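Local coordinates for ancillary protein 1 (Streptococcus pyogenes, PDB 2XI9), which serves as a pilus-presented adhesin whose internal thioester bond is required for efficient host cell interaction, and which probably binds collagen, at residues 93-97 with 324-328; 113-119 with 190-196; 296-300 with 312-317. All coordinates share one frame; numbering follows the deposited sequence.

Contact 1. Residues 93-97 with 324-328; sequences PITFK and IIRME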
ATOM      1  N   PRO A  93       3.873 -10.704  21.997  1.00 43.70           N
ATOM      2  CA  PRO A  93       3.594  -9.404  22.592  1.00 42.33           C
ATOM      3  C   PRO A  93       4.318  -8.282  21.849  1.00 39.60           C
ATOM      4  O   PRO A  93       5.382  -8.512  21.298  1.00 39.07           O
ATOM      5  CB  PRO A  93       4.165  -9.526  24.014  1.00 45.83           C
ATOM      6  CG  PRO A  93       4.504 -10.954  24.208  1.00 49.39           C
ATOM      7  CD  PRO A  93       4.737 -11.522  22.863  1.00 47.67           C
ATOM      8  N   ILE A  94       3.734  -7.089  21.831  1.00 38.00           N
ATOM      9  CA  ILE A  94       4.368  -5.933  21.215  1.00 36.10           C
ATOM     10  C   ILE A  94       4.860  -4.978  22.287  1.00 37.31           C
ATOM     11  O   ILE A  94       4.093  -4.575  23.152  1.00 38.43           O
ATOM     12  CB  ILE A  94       3.401  -5.155  20.292  1.00 33.01           C
ATOM     13  CG1 ILE A  94       2.842  -6.044  19.183  1.00 32.76           C
ATOM     14  CG2 ILE A  94       4.108  -3.921  19.689  1.00 31.37           C
ATOM     15  CD1 ILE A  94       3.859  -6.891  18.482  1.00 34.68           C
ATOM     16  N   THR A  95       6.133  -4.597  22.208  1.00 37.71           N
ATOM     17  CA  THR A  95       6.685  -3.570  23.078  1.00 38.82           C
ATOM     18  C   THR A  95       6.824  -2.289  22.260  1.00 36.19           C
ATOM     19  O   THR A  95       7.334  -2.324  21.139  1.00 33.57           O
ATOM     20  CB  THR A  95       8.046  -4.008  23.650  1.00 41.93           C
ATOM     21  OG1 THR A  95       7.883  -5.248  24.358  1.00 44.77           O
ATOM     22  CG2 THR A  95       8.608  -2.955  24.606  1.00 44.50           C
ATOM     23  N   PHE A  96       6.347  -1.172  22.811  1.00 35.99           N
ATOM     24  CA  PHE A  96       6.507   0.123  22.172  1.00 34.08           C
ATOM     25  C   PHE A  96       6.772   1.228  23.189  1.00 36.61           C
ATOM     26  O   PHE A  96       6.430   1.095  24.371  1.00 39.60           O
ATOM     27  CB  PHE A  96       5.307   0.450  21.265  1.00 31.71           C
ATOM     28  CG  PHE A  96       3.992   0.615  21.981  1.00 30.70           C
ATOM     29  CD1 PHE A  96       3.515   1.877  22.296  1.00 31.35           C
ATOM     30  CD2 PHE A  96       3.210  -0.484  22.291  1.00 30.75           C
ATOM     31  CE1 PHE A  96       2.291   2.038  22.943  1.00 32.16           C
ATOM     32  CE2 PHE A  96       1.969  -0.335  22.935  1.00 30.48           C
ATOM     33  CZ  PHE A  96       1.516   0.925  23.265  1.00 31.47           C
ATOM     34  N   LYS A  97       7.428   2.286  22.731  1.00 35.73           N
ATOM     35  CA  LYS A  97       7.788   3.426  23.559  1.00 38.39           C
ATOM     36  C   LYS A  97       7.106   4.680  23.031  1.00 37.54           C
ATOM     37  O   LYS A  97       7.110   4.928  21.817  1.00 34.79           O
ATOM     38  CB  LYS A  97       9.308   3.608  23.565  1.00 39.94           C
ATOM     39  CG  LYS A  97       9.813   4.773  24.410  1.00 43.83           C
ATOM     40  CD  LYS A  97      11.239   4.535  24.973  1.00 49.30           C
ATOM     41  CE  LYS A  97      12.325   5.151  24.080  1.00 50.85           C
ATOM     42  NZ  LYS A  97      13.716   4.723  24.482  1.00 53.84           N
ATOM     43  N   ILE A 324      -0.701   3.718  14.953  1.00 18.09           N
ATOM     44  CA  ILE A 324      -1.373   2.465  15.172  1.00 18.34           C
ATOM     45  C   ILE A 324      -0.397   1.575  15.899  1.00 19.60           C
ATOM     46  O   ILE A 324       0.786   1.532  15.563  1.00 19.85           O
ATOM     47  CB  ILE A 324      -1.768   1.809  13.842  1.00 17.31           C
ATOM     48  CG1 ILE A 324      -2.691   2.724  13.038  1.00 18.11           C
ATOM     49  CG2 ILE A 324      -2.423   0.430  14.064  1.00 17.17           C
ATOM     50  CD1 ILE A 324      -3.801   3.358  13.795  1.00 15.79           C
ATOM     51  N   ILE A 325      -0.867   0.871  16.923  1.00 21.56           N
ATOM     52  CA  ILE A 325      -0.109  -0.249  17.436  1.00 22.53           C
ATOM     53  C   ILE A 325      -0.752  -1.446  16.788  1.00 22.49           C
ATOM     54  O   ILE A 325      -1.853  -1.890  17.178  1.00 22.68           O
ATOM     55  CB  ILE A 325      -0.129  -0.357  18.957  1.00 25.40           C
ATOM     56  CG1 ILE A 325       0.266   0.986  19.609  1.00 27.75           C
ATOM     57  CG2 ILE A 325       0.806  -1.497  19.409  1.00 26.04           C
ATOM     58  CD1 ILE A 325       1.596   1.546  19.127  1.00 27.68           C
ATOM     59  N   ARG A 326      -0.048  -1.986  15.809  1.00 22.43           N
ATOM     60  CA  ARG A 326      -0.548  -3.064  14.983  1.00 23.70           C
ATOM     61  C   ARG A 326      -0.084  -4.410  15.568  1.00 26.35           C
ATOM     62  O   ARG A 326       1.103  -4.590  15.905  1.00 27.58           O
ATOM     63  CB  ARG A 326      -0.061  -2.834  13.551  1.00 23.38           C
ATOM     64  CG  ARG A 326      -0.847  -3.519  12.457  1.00 24.80           C
ATOM     65  CD  ARG A 326      -0.849  -2.765  11.110  1.00 25.78           C
ATOM     66  NE  ARG A 326      -0.881  -3.751  10.033  1.00 26.89           N
ATOM     67  CZ  ARG A 326      -1.380  -3.567   8.821  1.00 24.21           C
ATOM     68  NH1 ARG A 326      -1.928  -2.404   8.448  1.00 21.86           N
ATOM     69  NH2 ARG A 326      -1.330  -4.578   7.965  1.00 25.09           N
HETATM   70  N   MSE A 327      -1.024  -5.336  15.750  1.00 26.79           N
HETATM   71  CA  MSE A 327      -0.687  -6.715  16.083  1.00 28.51           C
HETATM   72  C   MSE A 327      -1.387  -7.620  15.073  1.00 28.47           C
HETATM   73  O   MSE A 327      -2.542  -7.373  14.703  1.00 28.01           O
HETATM   74  CB  MSE A 327      -1.118  -7.033  17.518  1.00 30.66           C
HETATM   75  CG  MSE A 327      -0.832  -8.437  17.994  1.00 34.72           C
HETATM   76 SE   MSE A 327      -1.572  -8.690  19.790  1.00 40.22          SE
HETATM   77  CE  MSE A 327      -0.014  -8.621  20.939  1.00 42.70           C
ATOM     78  N   GLU A 328      -0.677  -8.631  14.585  1.00 28.75           N
ATOM     79  CA  GLU A 328      -1.211  -9.512  13.559  1.00 28.87           C
ATOM     80  C   GLU A 328      -1.203 -10.968  14.030  1.00 31.79           C
ATOM     81  O   GLU A 328      -0.239 -11.435  14.657  1.00 33.06           O
ATOM     82  CB  GLU A 328      -0.445  -9.371  12.244  1.00 27.79           C
ATOM     83  CG  GLU A 328      -0.252  -7.933  11.798  1.00 26.24           C
ATOM     84  CD  GLU A 328       0.098  -7.779  10.331  1.00 25.99           C
ATOM     85  OE1 GLU A 328       0.409  -8.790   9.645  1.00 26.14           O
ATOM     86  OE2 GLU A 328       0.014  -6.623   9.855  1.00 22.19           O
TER

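Contact 2. Residues 113-119 with 190-196; sequences ENPNKEI and THIAGRD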
ATOM      1  N   GLU A 113      11.096   3.900  14.558  1.00 28.45           N
ATOM      2  CA  GLU A 113       9.891   4.697  14.443  1.00 27.43           C
ATOM      3  C   GLU A 113       8.741   3.799  14.018  1.00 24.25           C
ATOM      4  O   GLU A 113       8.904   2.940  13.144  1.00 21.47           O
ATOM      5  CB  GLU A 113      10.065   5.837  13.438  1.00 28.48           C
ATOM      6  CG  GLU A 113       8.771   6.610  13.223  1.00 32.17           C
ATOM      7  CD  GLU A 113       8.923   7.903  12.447  1.00 36.90           C
ATOM      8  OE1 GLU A 113       7.865   8.398  11.975  1.00 41.38           O
ATOM      9  OE2 GLU A 113      10.067   8.417  12.303  1.00 41.64           O
ATOM     10  N   ASN A 114       7.582   3.992  14.639  1.00 23.09           N
ATOM     11  CA  ASN A 114       6.400   3.199  14.322  1.00 21.30           C
ATOM     12  C   ASN A 114       6.121   3.168  12.810  1.00 19.87           C
ATOM     13  O   ASN A 114       5.888   4.206  12.208  1.00 18.34           O
ATOM     14  CB  ASN A 114       5.206   3.764  15.068  1.00 21.82           C
ATOM     15  CG  ASN A 114       3.955   2.948  14.910  1.00 20.61           C
ATOM     16  OD1 ASN A 114       3.956   1.791  14.456  1.00 19.43           O
ATOM     17  ND2 ASN A 114       2.853   3.567  15.266  1.00 18.89           N
ATOM     18  N   PRO A 115       6.160   1.968  12.199  1.00 18.79           N
ATOM     19  CA  PRO A 115       5.856   1.870  10.763  1.00 17.78           C
ATOM     20  C   PRO A 115       4.395   1.999  10.441  1.00 16.05           C
ATOM     21  O   PRO A 115       4.056   2.231   9.277  1.00 15.40           O
ATOM     22  CB  PRO A 115       6.331   0.470  10.374  1.00 18.67           C
ATOM     23  CG  PRO A 115       6.589  -0.255  11.639  1.00 20.58           C
ATOM     24  CD  PRO A 115       6.551   0.683  12.792  1.00 20.00           C
ATOM     25  N   ASN A 116       3.517   1.819  11.429  1.00 16.03           N
ATOM     26  CA  ASN A 116       2.106   1.792  11.170  1.00 15.51           C
ATOM     27  C   ASN A 116       1.413   3.103  11.554  1.00 16.40           C
ATOM     28  O   ASN A 116       1.135   3.354  12.710  1.00 17.78           O
ATOM     29  CB  ASN A 116       1.492   0.598  11.887  1.00 15.56           C
ATOM     30  CG  ASN A 116       2.225  -0.689  11.561  1.00 17.22           C
ATOM     31  OD1 ASN A 116       2.906  -1.265  12.411  1.00 17.71           O
ATOM     32  ND2 ASN A 116       2.157  -1.098  10.297  1.00 14.72           N
ATOM     33  N   LYS A 117       1.137   3.916  10.537  1.00 15.45           N
ATOM     34  CA  LYS A 117       0.460   5.169  10.678  1.00 15.88           C
ATOM     35  C   LYS A 117      -0.723   5.057   9.725  1.00 14.65           C
ATOM     36  O   LYS A 117      -0.543   4.831   8.548  1.00 13.53           O
ATOM     37  CB  LYS A 117       1.413   6.312  10.333  1.00 18.39           C
ATOM     38  CG  LYS A 117       2.622   6.341  11.290  1.00 23.70           C
ATOM     39  CD  LYS A 117       3.460   7.605  11.224  1.00 31.43           C
ATOM     40  CE  LYS A 117       2.953   8.706  12.180  1.00 34.43           C
ATOM     41  NZ  LYS A 117       2.839   8.249  13.579  1.00 39.32           N
ATOM     42  N   GLU A 118      -1.931   5.131  10.271  1.00 14.00           N
ATOM     43  CA  GLU A 118      -3.141   4.851   9.505  1.00 13.71           C
ATOM     44  C   GLU A 118      -4.243   5.843   9.823  1.00 14.81           C
ATOM     45  O   GLU A 118      -4.258   6.441  10.879  1.00 15.81           O
ATOM     46  CB  GLU A 118      -3.619   3.426   9.779  1.00 13.17           C
ATOM     47  CG  GLU A 118      -2.532   2.370   9.592  1.00 14.69           C
ATOM     48  CD  GLU A 118      -3.004   0.929   9.849  1.00 15.74           C
ATOM     49  OE1 GLU A 118      -4.166   0.710  10.276  1.00 15.27           O
ATOM     50  OE2 GLU A 118      -2.163   0.025   9.637  1.00 17.07           O
ATOM     51  N   ILE A 119      -5.183   6.012   8.899  1.00 15.03           N
ATOM     52  CA  ILE A 119      -6.317   6.896   9.155  1.00 16.50           C
ATOM     53  C   ILE A 119      -7.200   6.282  10.230  1.00 16.95           C
ATOM     54  O   ILE A 119      -7.198   5.058  10.435  1.00 16.07           O
ATOM     55  CB  ILE A 119      -7.153   7.188   7.918  1.00 17.04           C
ATOM     56  CG1 ILE A 119      -7.653   5.875   7.262  1.00 16.13           C
ATOM     57  CG2 ILE A 119      -6.320   8.051   6.936  1.00 17.33           C
ATOM     58  CD1 ILE A 119      -8.620   6.122   6.143  1.00 17.12           C
ATOM     59  N   THR A 190      -8.261   1.847   3.148  1.00 11.39           N
ATOM     60  CA  THR A 190      -7.596   2.483   4.266  1.00 11.55           C
ATOM     61  C   THR A 190      -6.353   3.189   3.753  1.00 11.60           C
ATOM     62  O   THR A 190      -5.562   2.572   3.080  1.00 10.96           O
ATOM     63  CB  THR A 190      -7.152   1.459   5.320  1.00 12.49           C
ATOM     64  OG1 THR A 190      -8.319   0.780   5.797  1.00 16.10           O
ATOM     65  CG2 THR A 190      -6.536   2.164   6.501  1.00 13.36           C
ATOM     66  N   HIS A 191      -6.171   4.469   4.109  1.00 11.24           N
ATOM     67  CA  HIS A 191      -4.950   5.191   3.755  1.00  9.73           C
ATOM     68  C   HIS A 191      -3.960   4.943   4.907  1.00  9.95           C
ATOM     69  O   HIS A 191      -4.321   5.129   6.056  1.00 10.99           O
ATOM     70  CB  HIS A 191      -5.323   6.666   3.566  1.00 10.17           C
ATOM     71  CG  HIS A 191      -4.184   7.623   3.548  1.00 10.41           C
ATOM     72  ND1 HIS A 191      -4.331   8.933   3.996  1.00 10.75           N
ATOM     73  CD2 HIS A 191      -2.892   7.496   3.151  1.00 10.60           C
ATOM     74  CE1 HIS A 191      -3.172   9.560   3.867  1.00 10.44           C
ATOM     75  NE2 HIS A 191      -2.289   8.721   3.347  1.00  9.85           N
ATOM     76  N   ILE A 192      -2.772   4.437   4.581  1.00  9.65           N
ATOM     77  CA  ILE A 192      -1.678   4.250   5.533  1.00 10.49           C
ATOM     78  C   ILE A 192      -0.392   4.886   5.003  1.00 10.19           C
ATOM     79  O   ILE A 192      -0.323   5.239   3.841  1.00 10.03           O
ATOM     80  CB  ILE A 192      -1.423   2.762   5.808  1.00 10.60           C
ATOM     81  CG1 ILE A 192      -0.860   2.036   4.597  1.00 10.93           C
ATOM     82  CG2 ILE A 192      -2.716   2.060   6.260  1.00 11.75           C
ATOM     83  CD1 ILE A 192      -0.202   0.664   4.964  1.00 12.91           C
ATOM     84  N   ALA A 193       0.602   5.023   5.877  1.00 10.09           N
ATOM     85  CA  ALA A 193       1.929   5.404   5.473  1.00 10.23           C
ATOM     86  C   ALA A 193       2.547   4.203   4.768  1.00 10.26           C
ATOM     87  O   ALA A 193       2.333   3.069   5.161  1.00 10.45           O
ATOM     88  CB  ALA A 193       2.773   5.838   6.694  1.00  9.95           C
ATOM     89  N   GLY A 194       3.282   4.462   3.702  1.00  8.82           N
ATOM     90  CA  GLY A 194       3.919   3.459   2.893  1.00  9.71           C
ATOM     91  C   GLY A 194       5.196   2.943   3.524  1.00  9.55           C
ATOM     92  O   GLY A 194       6.305   3.183   3.026  1.00 10.80           O
ATOM     93  N   ARG A 195       5.008   2.267   4.648  1.00 11.08           N
ATOM     94  CA  ARG A 195       6.037   1.618   5.384  1.00 12.05           C
ATOM     95  C   ARG A 195       5.499   0.192   5.665  1.00 13.39           C
ATOM     96  O   ARG A 195       4.293  -0.033   5.755  1.00 13.36           O
ATOM     97  CB  ARG A 195       6.344   2.342   6.693  1.00 13.44           C
ATOM     98  CG  ARG A 195       6.491   3.902   6.643  1.00 12.94           C
ATOM     99  CD  ARG A 195       6.579   4.474   8.042  1.00 16.36           C
ATOM    100  NE  ARG A 195       6.738   5.941   8.028  1.00 19.19           N
ATOM    101  CZ  ARG A 195       6.706   6.721   9.110  1.00 21.53           C
ATOM    102  NH1 ARG A 195       6.493   6.223  10.318  1.00 21.15           N
ATOM    103  NH2 ARG A 195       6.889   8.032   8.980  1.00 22.30           N
ATOM    104  N   ASP A 196       6.381  -0.768   5.781  1.00 15.13           N
ATOM    105  CA  ASP A 196       5.951  -2.127   6.123  1.00 16.16           C
ATOM    106  C   ASP A 196       5.023  -2.658   5.036  1.00 14.60           C
ATOM    107  O   ASP A 196       3.912  -3.130   5.315  1.00 15.66           O
ATOM    108  CB  ASP A 196       5.245  -2.114   7.486  1.00 17.60           C
ATOM    109  CG  ASP A 196       5.023  -3.506   8.073  1.00 23.09           C
ATOM    110  OD1 ASP A 196       5.844  -4.426   7.799  1.00 23.57           O
ATOM    111  OD2 ASP A 196       4.009  -3.648   8.835  1.00 29.62           O
TER
HETATM  112  O   HOH W   1       1.816   2.496   7.805  1.00 13.21           O

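Contact 3. Residues 296-300 with 312-317; sequences TDLDF and IGTQWH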
ATOM      1  N   THR A 296      10.804  10.680   1.170  1.00 16.28           N
ATOM      2  CA  THR A 296      10.773  10.273   2.552  1.00 16.32           C
ATOM      3  C   THR A 296       9.682   9.245   2.767  1.00 14.97           C
ATOM      4  O   THR A 296       9.969   8.083   2.995  1.00 17.00           O
ATOM      5  CB  THR A 296      10.627  11.550   3.451  1.00 16.38           C
ATOM      6  OG1 THR A 296      11.726  12.425   3.181  1.00 16.66           O
ATOM      7  CG2 THR A 296      10.634  11.207   4.957  1.00 17.95           C
ATOM      8  N   ASP A 297       8.421   9.652   2.665  1.00 13.67           N
ATOM      9  CA  ASP A 297       7.295   8.758   2.898  1.00 11.80           C
ATOM     10  C   ASP A 297       6.271   8.986   1.773  1.00 11.29           C
ATOM     11  O   ASP A 297       6.239  10.089   1.203  1.00 12.23           O
ATOM     12  CB  ASP A 297       6.670   9.031   4.283  1.00 12.24           C
ATOM     13  CG  ASP A 297       7.392   8.320   5.422  1.00 12.52           C
ATOM     14  OD1 ASP A 297       7.411   7.059   5.431  1.00 13.35           O
ATOM     15  OD2 ASP A 297       7.915   9.020   6.304  1.00 14.67           O
ATOM     16  N   LEU A 298       5.495   7.949   1.452  1.00  9.74           N
ATOM     17  CA  LEU A 298       4.416   8.015   0.472  1.00  9.19           C
ATOM     18  C   LEU A 298       3.138   7.441   1.039  1.00 10.27           C
ATOM     19  O   LEU A 298       3.173   6.566   1.921  1.00  9.83           O
ATOM     20  CB  LEU A 298       4.788   7.196  -0.757  1.00  7.54           C
ATOM     21  CG  LEU A 298       5.923   7.719  -1.621  1.00  8.70           C
ATOM     22  CD1 LEU A 298       6.421   6.668  -2.595  1.00  7.33           C
ATOM     23  CD2 LEU A 298       5.478   8.931  -2.353  1.00 10.64           C
ATOM     24  N   ASP A 299       2.018   7.902   0.505  1.00  9.73           N
ATOM     25  CA  ASP A 299       0.731   7.312   0.808  1.00  9.88           C
ATOM     26  C   ASP A 299       0.602   5.907   0.180  1.00  9.32           C
ATOM     27  O   ASP A 299       1.165   5.620  -0.866  1.00  9.92           O
ATOM     28  CB  ASP A 299      -0.413   8.170   0.274  1.00 10.11           C
ATOM     29  CG  ASP A 299      -0.466   9.574   0.913  1.00 12.40           C
ATOM     30  OD1 ASP A 299      -0.029   9.777   2.090  1.00  8.53           O
ATOM     31  OD2 ASP A 299      -1.011  10.481   0.239  1.00 16.12           O
ATOM     32  N   PHE A 300      -0.196   5.070   0.821  1.00  9.20           N
ATOM     33  CA  PHE A 300      -0.485   3.706   0.345  1.00  8.74           C
ATOM     34  C   PHE A 300      -1.923   3.419   0.769  1.00  8.97           C
ATOM     35  O   PHE A 300      -2.386   4.011   1.705  1.00 11.39           O
ATOM     36  CB  PHE A 300       0.520   2.743   0.962  1.00  8.67           C
ATOM     37  CG  PHE A 300       0.440   1.330   0.462  1.00  9.04           C
ATOM     38  CD1 PHE A 300      -0.317   0.381   1.122  1.00  9.36           C
ATOM     39  CD2 PHE A 300       1.193   0.934  -0.632  1.00  6.36           C
ATOM     40  CE1 PHE A 300      -0.342  -0.949   0.668  1.00 10.05           C
ATOM     41  CE2 PHE A 300       1.142  -0.348  -1.093  1.00  8.32           C
ATOM     42  CZ  PHE A 300       0.379  -1.317  -0.422  1.00  7.48           C
ATOM     43  N   ILE A 312       0.052   1.835  -4.254  1.00  8.52           N
ATOM     44  CA  ILE A 312       1.112   2.717  -3.855  1.00  9.35           C
ATOM     45  C   ILE A 312       0.927   4.109  -4.466  1.00  8.42           C
ATOM     46  O   ILE A 312       0.721   4.255  -5.649  1.00  9.23           O
ATOM     47  CB  ILE A 312       2.530   2.140  -4.214  1.00  8.97           C
ATOM     48  CG1 ILE A 312       3.627   3.096  -3.737  1.00  9.70           C
ATOM     49  CG2 ILE A 312       2.660   1.821  -5.706  1.00 10.36           C
ATOM     50  CD1 ILE A 312       3.723   3.235  -2.173  1.00  7.94           C
ATOM     51  N   GLY A 313       1.073   5.118  -3.632  1.00  8.31           N
ATOM     52  CA  GLY A 313       0.797   6.469  -3.988  1.00  8.76           C
ATOM     53  C   GLY A 313       2.004   7.215  -4.478  1.00  8.15           C
ATOM     54  O   GLY A 313       3.121   6.679  -4.510  1.00  9.60           O
ATOM     55  N   THR A 314       1.745   8.464  -4.839  1.00  8.77           N
ATOM     56  CA  THR A 314       2.736   9.385  -5.402  1.00  7.94           C
ATOM     57  C   THR A 314       2.887  10.670  -4.611  1.00  8.14           C
ATOM     58  O   THR A 314       3.725  11.520  -4.974  1.00  9.42           O
ATOM     59  CB  THR A 314       2.377   9.743  -6.850  1.00  7.78           C
ATOM     60  OG1 THR A 314       1.044  10.279  -6.902  1.00  8.43           O
ATOM     61  CG2 THR A 314       2.456   8.539  -7.716  1.00  7.90           C
ATOM     62  N   GLN A 315       2.101  10.831  -3.542  1.00  7.91           N
ATOM     63  CA  GLN A 315       2.088  12.038  -2.711  1.00  9.77           C
ATOM     64  C   GLN A 315       2.204  11.567  -1.245  1.00  9.25           C
ATOM     65  O   GLN A 315       2.201  10.373  -0.998  1.00  8.96           O
ATOM     66  CB  GLN A 315       0.801  12.855  -2.927  1.00  9.90           C
ATOM     67  CG  GLN A 315       0.598  13.336  -4.426  1.00  9.66           C
ATOM     68  CD  GLN A 315      -0.784  13.957  -4.679  1.00 15.86           C
ATOM     69  OE1 GLN A 315      -1.575  14.126  -3.755  1.00 16.34           O
ATOM     70  NE2 GLN A 315      -1.065  14.320  -5.947  1.00 13.08           N
ATOM     71  N   TRP A 316       2.246  12.509  -0.325  1.00  9.59           N
ATOM     72  CA  TRP A 316       2.371  12.254   1.131  1.00  9.83           C
ATOM     73  C   TRP A 316       1.415  13.164   1.900  1.00 11.22           C
ATOM     74  O   TRP A 316       1.575  14.402   1.884  1.00 11.83           O
ATOM     75  CB  TRP A 316       3.827  12.479   1.562  1.00 10.50           C
ATOM     76  CG  TRP A 316       4.088  12.380   3.013  1.00 10.38           C
ATOM     77  CD1 TRP A 316       4.610  13.356   3.820  1.00 15.90           C
ATOM     78  CD2 TRP A 316       3.805  11.271   3.857  1.00 12.63           C
ATOM     79  NE1 TRP A 316       4.676  12.905   5.116  1.00 15.64           N
ATOM     80  CE2 TRP A 316       4.193  11.625   5.160  1.00 13.90           C
ATOM     81  CE3 TRP A 316       3.255   9.994   3.636  1.00 12.89           C
ATOM     82  CZ2 TRP A 316       4.063  10.733   6.257  1.00 15.51           C
ATOM     83  CZ3 TRP A 316       3.113   9.127   4.724  1.00 12.52           C
ATOM     84  CH2 TRP A 316       3.535   9.503   6.007  1.00 14.41           C
ATOM     85  N   HIS A 317       0.435  12.557   2.583  1.00 11.08           N
ATOM     86  CA  HIS A 317      -0.566  13.274   3.389  1.00 13.10           C
ATOM     87  C   HIS A 317      -0.558  12.798   4.857  1.00 15.19           C
ATOM     88  O   HIS A 317      -1.337  11.916   5.215  1.00 16.82           O
ATOM     89  CB  HIS A 317      -1.943  13.079   2.773  1.00 12.75           C
ATOM     90  CG  HIS A 317      -2.062  13.716   1.440  1.00 13.74           C
ATOM     91  ND1 HIS A 317      -1.621  13.103   0.288  1.00 14.49           N
ATOM     92  CD2 HIS A 317      -2.468  14.957   1.079  1.00 18.37           C
ATOM     93  CE1 HIS A 317      -1.781  13.929  -0.732  1.00 12.69           C
ATOM     94  NE2 HIS A 317      -2.311  15.053  -0.282  1.00 17.52           N
TER

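Contact 1. Residues 93-97 with 324-328
The ring of Phe96 presents one face to Ile325, whose CD1 methyl stands over the middle of it, 3.8 Å from the ring centroid and only 12° off the normal: a CH-pi contact. The two side chains meet at about a right angle. Behind the methyl, CG2 of Ile325 comes to 3.9 Å from CE2 of Phe96, and CG1 approaches CZ, so the whole branched end of the isoleucine is used against one ring. Phe96 reaches this place with CG lodged between its backbone N and carbonyl carbon (chi1 65°). The second flat group, the guanidinium of Arg326, leaves the opposite side of its strand. Glu328 OE2 lies in its plane at one edge and takes bonds from both Arg326 NE (3.0 Å) and Arg326 NH2 (3.1 Å), a side-on salt bridge; Lys199 forms a further salt bridge with the same oxygen. Arg326 NH1 has its own carboxylate partner in Glu118, while Tyr32 supplies a cation-pi contact.

Farther along, Ile94 and Ile325 run antiparallel alongside one another, their CG2 methyls 4.1 Å apart. Met327, modelled as selenomethionine, runs straight out to SE and then bends (chi3 -104°), which lays its CE against CA of Pro93 at 4.0 Å and close to the backbone N of Ile94. No hydrogen bond links the two segments. Their strands run antiparallel with axes 8.8 Å apart, the spacing of two sheets stacked face to face, as in a beta sandwich of prealbumin-like fold. On one side, 94-97 pairs with strands 75-83 and 102-107, whose Leu79 and Val103 also touch Ile325; on the other, 324-328 lies in its sheet between strands 26-33 and 117-119.

Contact 2. Residues 113-119 with 190-196
Glu113 meets Arg195 through a salt bridge of crossed planes: the carboxylate and guanidinium stand 85° apart, and Arg195 NH1 reaches Glu113 OE1 at 3.1 Å from above the carboxylate plane. A weaker bond from NH2 goes to the same oxygen, while the other oxygen of Glu113 is held by Lys102. At Asn114 the backbone joins in, its O accepting a short but bent, weak bond from Arg195 NH1 (2.8 Å). The side chain of Asn114 accepts at OD1 from the backbone N of Asn116 in an Asx turn, while ND2 goes to Asp323. Pro115 then lays CB against CB of both Arg195 and Asp196, and its O lies 2.7 Å from a water that accepts from Lys117 N and sits close to Ala193 O. Asn116 adds only a long, weak bond from ND2 to Asp196 OD2.

Lys117 O accepts from Ala193 N at 2.9 Å, part of a short antiparallel pairing between the edge strand of a four-stranded mixed sheet and the edge strand of the sheet that belongs to the thioester domain. The two sheets thus meet edge to edge through a single bridge, Glu118 with Ile192. Beyond CB, which touches Ala193 CB, the side chain of Lys117 passes CD 3.5 Å from Arg195 NH1, and the bends beyond it (chi3 88°) carry NZ away to a salt bridge with Asp323.

Glu118 lies alongside Ile192, pointing the same way, its CG 3.4 Å from Ile192 CG2; its carboxylate reaches Arg30 and the hydroxyl of Tyr32. Ile119 N donates to His191 O at 3.1 Å. The CG2 methyl of Ile119 rests 3.8 Å from His191 CB, while His191 N is buried here with no partner in the model.

Contact 3. Residues 296-300 with 312-317
Asp299 leaves its strand with CB already 3.6 Å from the carbonyl oxygen of Gln315, across the gap between the segments. Its CG, 3.4 Å from the same Gln315 O, is turned beside the backbone N (chi1 -62°), which swings the carboxylate toward the backbone of Trp316 and His317. There OD1 receives the backbone N of His317 at 2.9 Å on its syn side, a little out of the carboxylate plane, and lies near Trp316 CA. OD2 offers its syn lone pair to His317 ND1 at 2.7 Å, the hydrogen bond lying almost in the imidazole plane. The backbone of the same residue is also gripped: Asp299 N donates to Gln315 O at 2.9 Å, and Asp299 O accepts from Gly313 N.

The neighbouring residues of 296-300 add contacts to rings and aliphatic groups. Asp297 places CB over the six-membered ring of Trp316, 3.4 Å from the centroid and 3° off its normal, a CH-pi contact; its carboxylate continues to Arg195. Phe300 and Ile312 form the non-hydrogen-bonded pair of the hairpin made by strands 299-303 and 311-313, with Ile312 CD1 at the ring edge, 3.8 Å from Phe300 CD2.

Each carboxylate oxygen of Asp299 has a further donor outside the segments, His191 NE2 for OD1 and Gln156 NE2 for OD2. Four donors would hold the rotation of a buried carboxylate, and the His-carboxylate bond in turn probably contributes to orienting the ring of His317.

Contact 1 is the outer closure: it joins residues 227 apart at the closest ends, and contacts 2 and 3 follow one another inside the loop it closes. Its centre lies about 13 Å from that of contact 2 and about 23 Å from that of contact 3; the centres of contacts 2 and 3 are about 10 Å apart. Strands 321-329 and 117-119 are neighbours in one sheet, connecting contacts 1 and 2; strands 189-193 and 299-303 are neighbours in another, connecting contacts 2 and 3. Contact 2 is the bridge from the prealbumin-like sandwich to the thioester domain, and the chain, after finishing the hairpin of contact 3, returns to the sandwich. The two domains are thus interlaced.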